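Local coordinates for protein phosphodiesterase (Salpingoeca rosetta, PDB 7CJ3) that carries a retinal-binding transmembrane domain of the bacteriorhodopsin-like family, built as a bundle of membrane-spanning helices, at residues 29-32 with 33-37. Numbering follows the deposited sequence.
Sequences IIVW and LCVMG
Ile29 to Trp32 pass straight into Leu33 to Gly37 as about two and a half turns of helix 17-41, and i to i+4 backbone hydrogen bonds join them: Leu33 N to Ile29 O at 3.0 Å, nearly straight at 175°, then Val35 to Val31 and Met36 to Trp32. One turn apart, Trp32 and Met36 make the main side-chain contact. Trp32 CG lies anti to the backbone N (chi1 -170°), which lays the indole alongside the next turn; Met36 CB stands over one face, 4.1 Å from the centroid of the six-membered ring, in a CH-pi contact. Met36 CG reaches Trp32 CH2 at 3.6 Å, and the bent thioether carries SD obliquely past the ring, 5.2 Å from the same centroid, a Met-aromatic contact. Flexible methionine can follow a flat ring. Leu33 CD2 lies 4.0 Å from Trp32 CE3, while its CD1 meets Ile29 CG2, branched apolar chains suiting a membrane helix surface. The broad indole suits its buried place against helices 86-111 and 128-149; its NE1 makes a weak hydrogen bond with Ser105 OG. Dispersion, helped by polarisable sulfur and ring, probably dominates between these side chains, as befits a membrane-spanning helix whose Val35 lies near a bound OLC molecule.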
ATOM      1  N   ILE B  29       6.528 -13.648  16.420  1.00 47.34           N
ATOM      2  CA  ILE B  29       7.422 -12.496  16.734  1.00 46.87           C
ATOM      3  C   ILE B  29       8.742 -13.011  17.325  1.00 43.18           C
ATOM      4  O   ILE B  29       9.823 -12.506  16.917  1.00 33.60           O
ATOM      5  CB  ILE B  29       6.696 -11.501  17.653  1.00 52.72           C
ATOM      6  CG1 ILE B  29       5.458 -10.906  16.968  1.00 61.16           C
ATOM      7  CG2 ILE B  29       7.646 -10.414  18.130  1.00 51.96           C
ATOM      8  CD1 ILE B  29       4.346 -10.494  17.935  1.00 63.57           C
ATOM      9  N   ILE B  30       8.685 -13.999  18.223  1.00 46.01           N
ATOM     10  CA  ILE B  30       9.906 -14.489  18.926  1.00 41.08           C
ATOM     11  C   ILE B  30      10.810 -15.198  17.921  1.00 36.28           C
ATOM     12  O   ILE B  30      12.017 -14.953  17.950  1.00 41.18           O
ATOM     13  CB  ILE B  30       9.577 -15.364  20.146  1.00 45.81           C
ATOM     14  CG1 ILE B  30       8.812 -14.575  21.210  1.00 44.51           C
ATOM     15  CG2 ILE B  30      10.861 -15.962  20.724  1.00 45.37           C
ATOM     16  CD1 ILE B  30       8.049 -15.435  22.180  1.00 42.85           C
ATOM     17  N   VAL B  31      10.245 -16.015  17.042  1.00 37.81           N
ATOM     18  CA  VAL B  31      11.027 -16.761  16.009  1.00 38.95           C
ATOM     19  C   VAL B  31      11.701 -15.741  15.084  1.00 33.80           C
ATOM     20  O   VAL B  31      12.893 -15.935  14.690  1.00 28.12           O
ATOM     21  CB  VAL B  31      10.132 -17.729  15.215  1.00 40.21           C
ATOM     22  CG1 VAL B  31      10.883 -18.347  14.044  1.00 39.59           C
ATOM     23  CG2 VAL B  31       9.537 -18.807  16.110  1.00 40.58           C
ATOM     24  N   TRP B  32      10.961 -14.679  14.766  1.00 31.12           N
ATOM     25  CA  TRP B  32      11.430 -13.599  13.870  1.00 30.52           C
ATOM     26  C   TRP B  32      12.666 -12.912  14.480  1.00 30.42           C
ATOM     27  O   TRP B  32      13.739 -12.934  13.837  1.00 24.67           O
ATOM     28  CB  TRP B  32      10.293 -12.623  13.592  1.00 30.67           C
ATOM     29  CG  TRP B  32      10.674 -11.679  12.500  1.00 31.88           C
ATOM     30  CD1 TRP B  32      10.567 -11.872  11.161  1.00 32.04           C
ATOM     31  CD2 TRP B  32      11.316 -10.412  12.680  1.00 35.28           C
ATOM     32  NE1 TRP B  32      11.062 -10.794  10.490  1.00 33.70           N
ATOM     33  CE2 TRP B  32      11.543  -9.887  11.393  1.00 34.66           C
ATOM     34  CE3 TRP B  32      11.705  -9.674  13.811  1.00 35.15           C
ATOM     35  CZ2 TRP B  32      12.158  -8.649  11.199  1.00 35.33           C
ATOM     36  CZ3 TRP B  32      12.300  -8.446  13.617  1.00 36.57           C
ATOM     37  CH2 TRP B  32      12.526  -7.945  12.326  1.00 36.29           C
ATOM     38  N   LEU B  33      12.519 -12.376  15.695  1.00 29.77           N
ATOM     39  CA  LEU B  33      13.583 -11.661  16.442  1.00 31.64           C
ATOM     40  C   LEU B  33      14.858 -12.501  16.536  1.00 30.81           C
ATOM     41  O   LEU B  33      15.951 -11.953  16.299  1.00 25.36           O
ATOM     42  CB  LEU B  33      13.062 -11.350  17.845  1.00 33.62           C
ATOM     43  CG  LEU B  33      12.037 -10.220  17.925  1.00 36.55           C
ATOM     44  CD1 LEU B  33      11.324 -10.245  19.274  1.00 37.17           C
ATOM     45  CD2 LEU B  33      12.700  -8.864  17.646  1.00 36.59           C
ATOM     46  N   CYS B  34      14.733 -13.782  16.869  1.00 33.56           N
ATOM     47  CA  CYS B  34      15.898 -14.704  16.962  1.00 37.71           C
ATOM     48  C   CYS B  34      16.624 -14.742  15.616  1.00 31.68           C
ATOM     49  O   CYS B  34      17.866 -14.584  15.576  1.00 28.58           O
ATOM     50  CB  CYS B  34      15.454 -16.096  17.400  1.00 42.72           C
ATOM     51  SG  CYS B  34      14.555 -16.096  18.963  1.00 51.34           S
ATOM     52  N   VAL B  35      15.869 -14.911  14.535  1.00 33.36           N
ATOM     53  CA  VAL B  35      16.448 -15.046  13.176  1.00 30.99           C
ATOM     54  C   VAL B  35      17.061 -13.699  12.801  1.00 29.32           C
ATOM     55  O   VAL B  35      18.203 -13.670  12.300  1.00 30.37           O
ATOM     56  CB  VAL B  35      15.373 -15.507  12.188  1.00 34.65           C
ATOM     57  CG1 VAL B  35      15.903 -15.525  10.759  1.00 38.49           C
ATOM     58  CG2 VAL B  35      14.791 -16.850  12.593  1.00 35.26           C
ATOM     59  N   MET B  36      16.354 -12.616  13.094  1.00 28.84           N
ATOM     60  CA  MET B  36      16.863 -11.252  12.833  1.00 37.41           C
ATOM     61  C   MET B  36      18.140 -11.009  13.643  1.00 36.51           C
ATOM     62  O   MET B  36      19.133 -10.490  13.066  1.00 35.03           O
ATOM     63  CB  MET B  36      15.827 -10.201  13.224  1.00 44.70           C
ATOM     64  CG  MET B  36      16.022  -8.858  12.561  1.00 49.12           C
ATOM     65  SD  MET B  36      16.738  -7.648  13.671  1.00 55.36           S
ATOM     66  CE  MET B  36      15.793  -7.917  15.172  1.00 56.81           C
ATOM     67  N   GLY B  37      18.109 -11.360  14.931  1.00 33.91           N
ATOM     68  CA  GLY B  37      19.300 -11.378  15.795  1.00 31.69           C
ATOM     69  C   GLY B  37      20.501 -11.932  15.053  1.00 31.62           C
ATOM     70  O   GLY B  37      21.503 -11.180  14.810  1.00 28.79           O
TER